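Local coordinates for BmrU protein (Bacillus anthracis, PDB 3T5P), which is a putative diacylglycerol kinase, probably transferring a phosphate group from a nucleotide to the free hydroxyl of a diacylglycerol lipid, at residues A[203-208]-A[228-233]; A[216-221]-A[258-263]. All coordinates share one frame; numbering follows the deposited sequence.

Interaction 1 (A[203-208]-A[228-233])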
ATOM      1  N   VAL A 203     -28.756  23.866 -25.219  1.00 66.02           N
ATOM      2  CA  VAL A 203     -28.149  24.536 -24.076  1.00 64.50           C
ATOM      3  C   VAL A 203     -26.831  23.844 -23.770  1.00 63.75           C
ATOM      4  O   VAL A 203     -26.801  22.653 -23.504  1.00 65.01           O
ATOM      5  CB  VAL A 203     -29.055  24.510 -22.847  1.00 65.65           C
ATOM      6  CG1 VAL A 203     -28.372  25.156 -21.678  1.00 64.38           C
ATOM      7  CG2 VAL A 203     -30.346  25.211 -23.146  1.00 66.19           C
HETATM    8  N   MSE A 204     -25.746  24.601 -23.829  1.00 61.90           N
HETATM    9  CA  MSE A 204     -24.411  24.099 -23.511  1.00 61.10           C
HETATM   10  C   MSE A 204     -23.821  24.866 -22.321  1.00 59.72           C
HETATM   11  O   MSE A 204     -24.056  26.072 -22.146  1.00 58.73           O
HETATM   12  CB  MSE A 204     -23.459  24.288 -24.690  1.00 60.52           C
HETATM   13  CG  MSE A 204     -23.888  23.627 -25.985  1.00 62.57           C
HETATM   14 SE   MSE A 204     -23.438  21.766 -26.016  1.00 67.09          SE
HETATM   15  CE  MSE A 204     -21.498  21.871 -25.973  1.00 63.63           C
ATOM     16  N   VAL A 205     -23.056  24.148 -21.507  1.00 59.19           N
ATOM     17  CA  VAL A 205     -22.161  24.770 -20.546  1.00 57.66           C
ATOM     18  C   VAL A 205     -20.792  24.197 -20.841  1.00 56.94           C
ATOM     19  O   VAL A 205     -20.568  22.993 -20.705  1.00 57.66           O
ATOM     20  CB  VAL A 205     -22.570  24.483 -19.097  1.00 58.55           C
ATOM     21  CG1 VAL A 205     -21.564  25.051 -18.137  1.00 57.07           C
ATOM     22  CG2 VAL A 205     -23.935  25.062 -18.813  1.00 58.81           C
ATOM     23  N   GLY A 206     -19.894  25.055 -21.301  1.00 55.44           N
ATOM     24  CA  GLY A 206     -18.591  24.613 -21.788  1.00 54.80           C
ATOM     25  C   GLY A 206     -17.470  24.936 -20.821  1.00 54.04           C
ATOM     26  O   GLY A 206     -17.413  26.014 -20.238  1.00 53.59           O
ATOM     27  N   ASN A 207     -16.571  23.986 -20.651  1.00 53.86           N
ATOM     28  CA  ASN A 207     -15.361  24.217 -19.901  1.00 53.17           C
ATOM     29  C   ASN A 207     -14.134  24.141 -20.772  1.00 52.94           C
ATOM     30  O   ASN A 207     -13.211  24.951 -20.626  1.00 52.60           O
ATOM     31  CB  ASN A 207     -15.221  23.191 -18.769  1.00 53.97           C
ATOM     32  CG  ASN A 207     -14.023  23.482 -17.877  1.00 53.21           C
ATOM     33  OD1 ASN A 207     -13.949  24.545 -17.291  1.00 52.23           O
ATOM     34  ND2 ASN A 207     -13.072  22.550 -17.802  1.00 51.78           N
ATOM     35  N   GLY A 208     -14.114  23.142 -21.653  1.00 53.68           N
ATOM     36  CA  GLY A 208     -12.971  22.882 -22.525  1.00 53.94           C
ATOM     37  C   GLY A 208     -12.986  23.753 -23.755  1.00 53.41           C
ATOM     38  O   GLY A 208     -14.016  24.352 -24.081  1.00 52.98           O
ATOM     39  N   LEU A 228     -17.205  29.303 -16.304  1.00 51.58           N
ATOM     40  CA  LEU A 228     -17.802  28.430 -17.318  1.00 51.83           C
ATOM     41  C   LEU A 228     -18.577  29.267 -18.326  1.00 52.11           C
ATOM     42  O   LEU A 228     -19.016  30.364 -18.007  1.00 52.22           O
ATOM     43  CB  LEU A 228     -18.765  27.421 -16.689  1.00 52.72           C
ATOM     44  CG  LEU A 228     -18.177  26.290 -15.858  1.00 52.77           C
ATOM     45  CD1 LEU A 228     -19.246  25.699 -14.986  1.00 52.66           C
ATOM     46  CD2 LEU A 228     -17.541  25.221 -16.730  1.00 51.65           C
ATOM     47  N   ASP A 229     -18.760  28.726 -19.532  1.00 52.53           N
ATOM     48  CA  ASP A 229     -19.478  29.423 -20.591  1.00 52.80           C
ATOM     49  C   ASP A 229     -20.837  28.803 -20.874  1.00 54.01           C
ATOM     50  O   ASP A 229     -20.918  27.660 -21.326  1.00 54.56           O
ATOM     51  CB  ASP A 229     -18.647  29.446 -21.860  1.00 52.33           C
ATOM     52  CG  ASP A 229     -17.459  30.381 -21.749  1.00 52.98           C
ATOM     53  OD1 ASP A 229     -17.531  31.492 -22.322  1.00 53.54           O
ATOM     54  OD2 ASP A 229     -16.477  30.009 -21.056  1.00 54.23           O
ATOM     55  N   ILE A 230     -21.892  29.573 -20.595  1.00 54.66           N
ATOM     56  CA  ILE A 230     -23.247  29.194 -20.945  1.00 55.85           C
ATOM     57  C   ILE A 230     -23.515  29.615 -22.402  1.00 55.74           C
ATOM     58  O   ILE A 230     -23.165  30.711 -22.822  1.00 54.87           O
ATOM     59  CB  ILE A 230     -24.291  29.865 -20.036  1.00 56.66           C
ATOM     60  CG1 ILE A 230     -24.043  29.520 -18.568  1.00 57.47           C
ATOM     61  CG2 ILE A 230     -25.688  29.408 -20.420  1.00 57.66           C
ATOM     62  CD1 ILE A 230     -24.822  30.376 -17.613  1.00 57.73           C
ATOM     63  N   PHE A 231     -24.183  28.749 -23.147  1.00 56.78           N
ATOM     64  CA  PHE A 231     -24.419  28.981 -24.558  1.00 56.94           C
ATOM     65  C   PHE A 231     -25.742  28.351 -24.955  1.00 58.70           C
ATOM     66  O   PHE A 231     -25.878  27.130 -24.941  1.00 59.43           O
ATOM     67  CB  PHE A 231     -23.267  28.394 -25.351  1.00 56.45           C
ATOM     68  CG  PHE A 231     -23.342  28.633 -26.829  1.00 56.31           C
ATOM     69  CD1 PHE A 231     -22.631  29.672 -27.409  1.00 55.61           C
ATOM     70  CD2 PHE A 231     -24.077  27.780 -27.655  1.00 57.53           C
ATOM     71  CE1 PHE A 231     -22.673  29.893 -28.787  1.00 55.33           C
ATOM     72  CE2 PHE A 231     -24.131  27.981 -29.026  1.00 57.42           C
ATOM     73  CZ  PHE A 231     -23.427  29.047 -29.596  1.00 56.43           C
ATOM     74  N   VAL A 232     -26.714  29.200 -25.293  1.00 59.72           N
ATOM     75  CA  VAL A 232     -28.076  28.751 -25.622  1.00 61.57           C
ATOM     76  C   VAL A 232     -28.502  29.146 -27.039  1.00 62.18           C
ATOM     77  O   VAL A 232     -28.337  30.294 -27.439  1.00 61.37           O
ATOM     78  CB  VAL A 232     -29.119  29.355 -24.637  1.00 62.44           C
ATOM     79  CG1 VAL A 232     -30.496  28.704 -24.818  1.00 62.88           C
ATOM     80  CG2 VAL A 232     -28.647  29.204 -23.226  1.00 61.59           C
ATOM     81  N   VAL A 233     -29.068  28.201 -27.781  1.00 63.70           N
ATOM     82  CA  VAL A 233     -29.776  28.538 -28.989  1.00 65.01           C
ATOM     83  C   VAL A 233     -31.288  28.524 -28.714  1.00 67.80           C
ATOM     84  O   VAL A 233     -31.870  27.490 -28.350  1.00 69.41           O
ATOM     85  CB  VAL A 233     -29.434  27.579 -30.163  1.00 65.69           C
ATOM     86  CG1 VAL A 233     -30.085  28.060 -31.465  1.00 63.58           C
ATOM     87  CG2 VAL A 233     -27.931  27.473 -30.349  1.00 64.65           C
TER
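Strand 203-206 runs antiparallel to strand 228-233, their axes 4.6 Å apart and their directions 166° from parallel. Met204 with Phe231 and Gly206 with Asp229 are the hydrogen-bonded pairs. Met204 N donates to Phe231 O at 2.8 Å and Gly206 N to Asp229 O at 2.8 Å; the return bonds, Phe231 N to Met204 O and Asp229 N to Gly206 O, close each pair, the first clearly bent (144° at the hydrogen). Of the non-hydrogen-bonded pairs, Val205 with Ile230 falls between these two and Val203 with Val232 beyond Met204 and Phe231; a CA-H...O contact from Val205 CA to Asp229 O (3.2 Å) fits the close backbones.

Side chains alternate between the two faces. Val203, Val205, Ile230 and Val232 share one face: Val203 and Val232 run alongside each other in the same direction, with CG2 of the former 3.9 Å from CG1 of the latter. With its CG1 anti to the backbone N (chi1 176°), Val205 sets that methyl 3.9 Å from Leu228 CB. Leu228 CD2 reaches past the end of strand 203-206 to Asn207 CB, 3.7 Å away. On the other face, CB of Met204, deposited as selenomethionine, is 4.2 Å from Phe231 CB, and beyond CB the two side chains turn off from the partner strand.

The pair forms the middle of a four-stranded antiparallel sheet, between strands 145-148 and 258-263. Its valine and isoleucine face packs on strands 185-191 and 288-300, as in a beta sandwich, while loop residues Phe217 and Ile218 cover Met204, Phe217 meeting Phe231 edge-to-face.

Interaction 2 (A[216-221]-A[258-263])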
ATOM      1  N   SER A 216     -13.749  24.898 -29.938  1.00 57.96           N
ATOM      2  CA  SER A 216     -15.103  25.046 -29.414  1.00 57.42           C
ATOM      3  C   SER A 216     -15.887  26.054 -30.228  1.00 56.62           C
ATOM      4  O   SER A 216     -15.407  27.156 -30.477  1.00 55.77           O
ATOM      5  CB  SER A 216     -15.077  25.509 -27.955  1.00 56.64           C
ATOM      6  OG  SER A 216     -16.403  25.847 -27.535  1.00 56.73           O
ATOM      7  N   PHE A 217     -17.104  25.670 -30.599  1.00 57.10           N
ATOM      8  CA  PHE A 217     -18.038  26.616 -31.223  1.00 56.75           C
ATOM      9  C   PHE A 217     -18.527  27.679 -30.252  1.00 55.62           C
ATOM     10  O   PHE A 217     -19.048  28.686 -30.667  1.00 55.64           O
ATOM     11  CB  PHE A 217     -19.202  25.906 -31.923  1.00 57.82           C
ATOM     12  CG  PHE A 217     -20.105  25.129 -31.022  1.00 58.44           C
ATOM     13  CD1 PHE A 217     -21.139  25.746 -30.349  1.00 57.56           C
ATOM     14  CD2 PHE A 217     -19.960  23.739 -30.907  1.00 60.60           C
ATOM     15  CE1 PHE A 217     -21.998  25.013 -29.543  1.00 58.61           C
ATOM     16  CE2 PHE A 217     -20.808  23.000 -30.082  1.00 61.32           C
ATOM     17  CZ  PHE A 217     -21.828  23.646 -29.402  1.00 60.30           C
ATOM     18  N   ILE A 218     -18.367  27.447 -28.958  1.00 55.48           N
ATOM     19  CA  ILE A 218     -18.672  28.455 -27.949  1.00 54.55           C
ATOM     20  C   ILE A 218     -17.492  29.432 -27.905  1.00 54.04           C
ATOM     21  O   ILE A 218     -16.351  29.036 -27.750  1.00 54.41           O
ATOM     22  CB  ILE A 218     -18.870  27.854 -26.550  1.00 54.68           C
ATOM     23  CG1 ILE A 218     -19.966  26.768 -26.560  1.00 55.71           C
ATOM     24  CG2 ILE A 218     -19.200  28.983 -25.550  1.00 53.57           C
ATOM     25  CD1 ILE A 218     -20.059  25.955 -25.249  1.00 55.53           C
ATOM     26  N   PRO A 219     -17.755  30.720 -28.054  1.00 53.66           N
ATOM     27  CA  PRO A 219     -16.620  31.622 -28.228  1.00 53.69           C
ATOM     28  C   PRO A 219     -15.832  31.955 -26.965  1.00 53.37           C
ATOM     29  O   PRO A 219     -16.406  32.238 -25.915  1.00 53.14           O
ATOM     30  CB  PRO A 219     -17.267  32.927 -28.730  1.00 53.63           C
ATOM     31  CG  PRO A 219     -18.680  32.608 -29.018  1.00 53.76           C
ATOM     32  CD  PRO A 219     -19.040  31.404 -28.231  1.00 53.74           C
ATOM     33  N   ASN A 220     -14.514  31.959 -27.104  1.00 53.49           N
ATOM     34  CA  ASN A 220     -13.631  32.455 -26.053  1.00 53.49           C
ATOM     35  C   ASN A 220     -13.784  31.680 -24.736  1.00 53.36           C
ATOM     36  O   ASN A 220     -13.761  32.256 -23.636  1.00 53.02           O
ATOM     37  CB  ASN A 220     -13.878  33.945 -25.836  1.00 53.26           C
ATOM     38  CG  ASN A 220     -13.842  34.728 -27.150  1.00 54.07           C
ATOM     39  OD1 ASN A 220     -14.735  35.537 -27.420  1.00 54.67           O
ATOM     40  ND2 ASN A 220     -12.812  34.466 -27.998  1.00 53.17           N
ATOM     41  N   VAL A 221     -13.943  30.365 -24.871  1.00 53.21           N
ATOM     42  CA  VAL A 221     -13.968  29.494 -23.719  1.00 52.98           C
ATOM     43  C   VAL A 221     -12.534  29.227 -23.305  1.00 52.78           C
ATOM     44  O   VAL A 221     -11.685  28.959 -24.139  1.00 52.76           O
ATOM     45  CB  VAL A 221     -14.638  28.155 -24.012  1.00 53.50           C
ATOM     46  CG1 VAL A 221     -14.665  27.296 -22.736  1.00 53.91           C
ATOM     47  CG2 VAL A 221     -16.045  28.365 -24.514  1.00 53.67           C
ATOM     48  N   ILE A 258     -29.134  33.652 -30.195  1.00 82.07           N
ATOM     49  CA  ILE A 258     -28.051  33.006 -29.450  1.00 79.40           C
ATOM     50  C   ILE A 258     -27.655  33.816 -28.221  1.00 76.64           C
ATOM     51  O   ILE A 258     -27.311  34.987 -28.335  1.00 76.51           O
ATOM     52  CB  ILE A 258     -26.774  32.802 -30.296  1.00 80.04           C
ATOM     53  CG1 ILE A 258     -27.089  32.171 -31.641  1.00 82.30           C
ATOM     54  CG2 ILE A 258     -25.789  31.911 -29.543  1.00 78.47           C
ATOM     55  CD1 ILE A 258     -25.894  32.087 -32.529  1.00 84.14           C
ATOM     56  N   PHE A 259     -27.719  33.156 -27.063  1.00 74.45           N
ATOM     57  CA  PHE A 259     -27.403  33.717 -25.748  1.00 72.38           C
ATOM     58  C   PHE A 259     -26.115  33.100 -25.195  1.00 70.52           C
ATOM     59  O   PHE A 259     -25.982  31.872 -25.105  1.00 69.97           O
ATOM     60  CB  PHE A 259     -28.562  33.451 -24.791  1.00 72.29           C
ATOM     61  CG  PHE A 259     -28.279  33.828 -23.360  1.00 71.60           C
ATOM     62  CD1 PHE A 259     -28.257  35.159 -22.975  1.00 72.25           C
ATOM     63  CD2 PHE A 259     -28.053  32.857 -22.402  1.00 71.37           C
ATOM     64  CE1 PHE A 259     -28.012  35.521 -21.665  1.00 71.74           C
ATOM     65  CE2 PHE A 259     -27.805  33.213 -21.075  1.00 71.17           C
ATOM     66  CZ  PHE A 259     -27.785  34.551 -20.710  1.00 71.20           C
ATOM     67  N   HIS A 260     -25.178  33.963 -24.819  1.00 69.12           N
ATOM     68  CA  HIS A 260     -23.873  33.537 -24.338  1.00 67.67           C
ATOM     69  C   HIS A 260     -23.402  34.370 -23.157  1.00 66.13           C
ATOM     70  O   HIS A 260     -23.303  35.573 -23.240  1.00 66.38           O
ATOM     71  CB  HIS A 260     -22.843  33.624 -25.460  1.00 68.45           C
ATOM     72  CG  HIS A 260     -21.446  33.305 -25.028  1.00 67.95           C
ATOM     73  ND1 HIS A 260     -20.346  33.958 -25.536  1.00 69.37           N
ATOM     74  CD2 HIS A 260     -20.968  32.408 -24.135  1.00 67.05           C
ATOM     75  CE1 HIS A 260     -19.251  33.470 -24.981  1.00 68.60           C
ATOM     76  NE2 HIS A 260     -19.601  32.535 -24.122  1.00 67.30           N
ATOM     77  N   VAL A 261     -23.083  33.707 -22.057  1.00 64.67           N
ATOM     78  CA  VAL A 261     -22.602  34.402 -20.871  1.00 63.55           C
ATOM     79  C   VAL A 261     -21.647  33.520 -20.096  1.00 62.29           C
ATOM     80  O   VAL A 261     -21.687  32.302 -20.209  1.00 61.69           O
ATOM     81  CB  VAL A 261     -23.793  34.847 -20.001  1.00 63.87           C
ATOM     82  CG1 VAL A 261     -24.387  33.668 -19.236  1.00 61.92           C
ATOM     83  CG2 VAL A 261     -23.399  36.001 -19.095  1.00 64.06           C
ATOM     84  N   LYS A 262     -20.774  34.152 -19.326  1.00 61.95           N
ATOM     85  CA  LYS A 262     -19.840  33.440 -18.442  1.00 60.99           C
ATOM     86  C   LYS A 262     -20.361  33.433 -17.010  1.00 60.84           C
ATOM     87  O   LYS A 262     -20.928  34.424 -16.552  1.00 61.52           O
ATOM     88  CB  LYS A 262     -18.446  34.065 -18.483  1.00 61.09           C
ATOM     89  CG  LYS A 262     -17.745  33.932 -19.833  1.00 61.58           C
ATOM     90  CD  LYS A 262     -16.223  34.036 -19.701  1.00 61.74           C
ATOM     91  CE  LYS A 262     -15.504  34.279 -21.034  1.00 62.54           C
ATOM     92  NZ  LYS A 262     -15.765  33.266 -22.093  1.00 61.80           N
ATOM     93  N   ALA A 263     -20.175  32.308 -16.317  1.00 60.33           N
ATOM     94  CA  ALA A 263     -20.662  32.157 -14.948  1.00 60.65           C
ATOM     95  C   ALA A 263     -19.914  31.077 -14.180  1.00 60.54           C
ATOM     96  O   ALA A 263     -19.392  30.115 -14.773  1.00 59.66           O
ATOM     97  CB  ALA A 263     -22.143  31.863 -14.948  1.00 60.93           C
TER
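The loop that leads from strand 214-215 toward the magnesium site of Lys222, Asp225 and Thr227 rests on strand 258-263 through Ile218, Pro219 and Asn220, which meet His260 and Lys262. Pro219 CD lies over one face of the His260 ring, 4.1 Å from its centroid and 22° off the normal, so the contact is a CH-pi interaction, displaced toward the ring's rim. Ile218 CG2 approaches the same ring obliquely, 3.8 Å from NE2. The ring reaches the loop because its CG is anti to the backbone N (chi1 176°), and its CE1 comes 3.2 Å from Pro219 O. Farther along the strand, Lys262 bends at its last torsion and brings NZ 2.7 Å from Asn220 O; this hydrogen bond arrives from above the carbonyl plane, 49° out of it. Within the loop, Ser216 OG accepts from Ile218 N at 2.9 Å, an ST turn just ahead of the contact.

The polar ends of both residues also bond outside the contact. Lys262 NZ forms a salt bridge with Asp229, tying a loop carbonyl to a strand carboxylate. His260 bonds to Asp252 through ND1 and to Asp229 through NE2, which would fix the ring's rotation and is consistent with both nitrogens carrying protons.

The centres of interactions 1 and 2 are about 6 Å apart, in the C-terminal beta sandwich-like domain. Their segments alternate along the chain: 203-208, 216-221, 228-233, 258-263. Strand 228-234 lies between 202-206 and 258-263 in the same antiparallel sheet, so interaction 1 pairs its inner strands, whereas interaction 2 joins one edge strand, 258-263, to a loop lying over one face. A probable backbone hydrogen bond from Ile230 N to Val261 O (2.8 Å) links the two contacts directly. The side chain of Asp229 is about 4 Å from the magnesium ion, and that of Val221 about 5 Å. Both contacts thus lie beside the metal site of this putative lipid kinase.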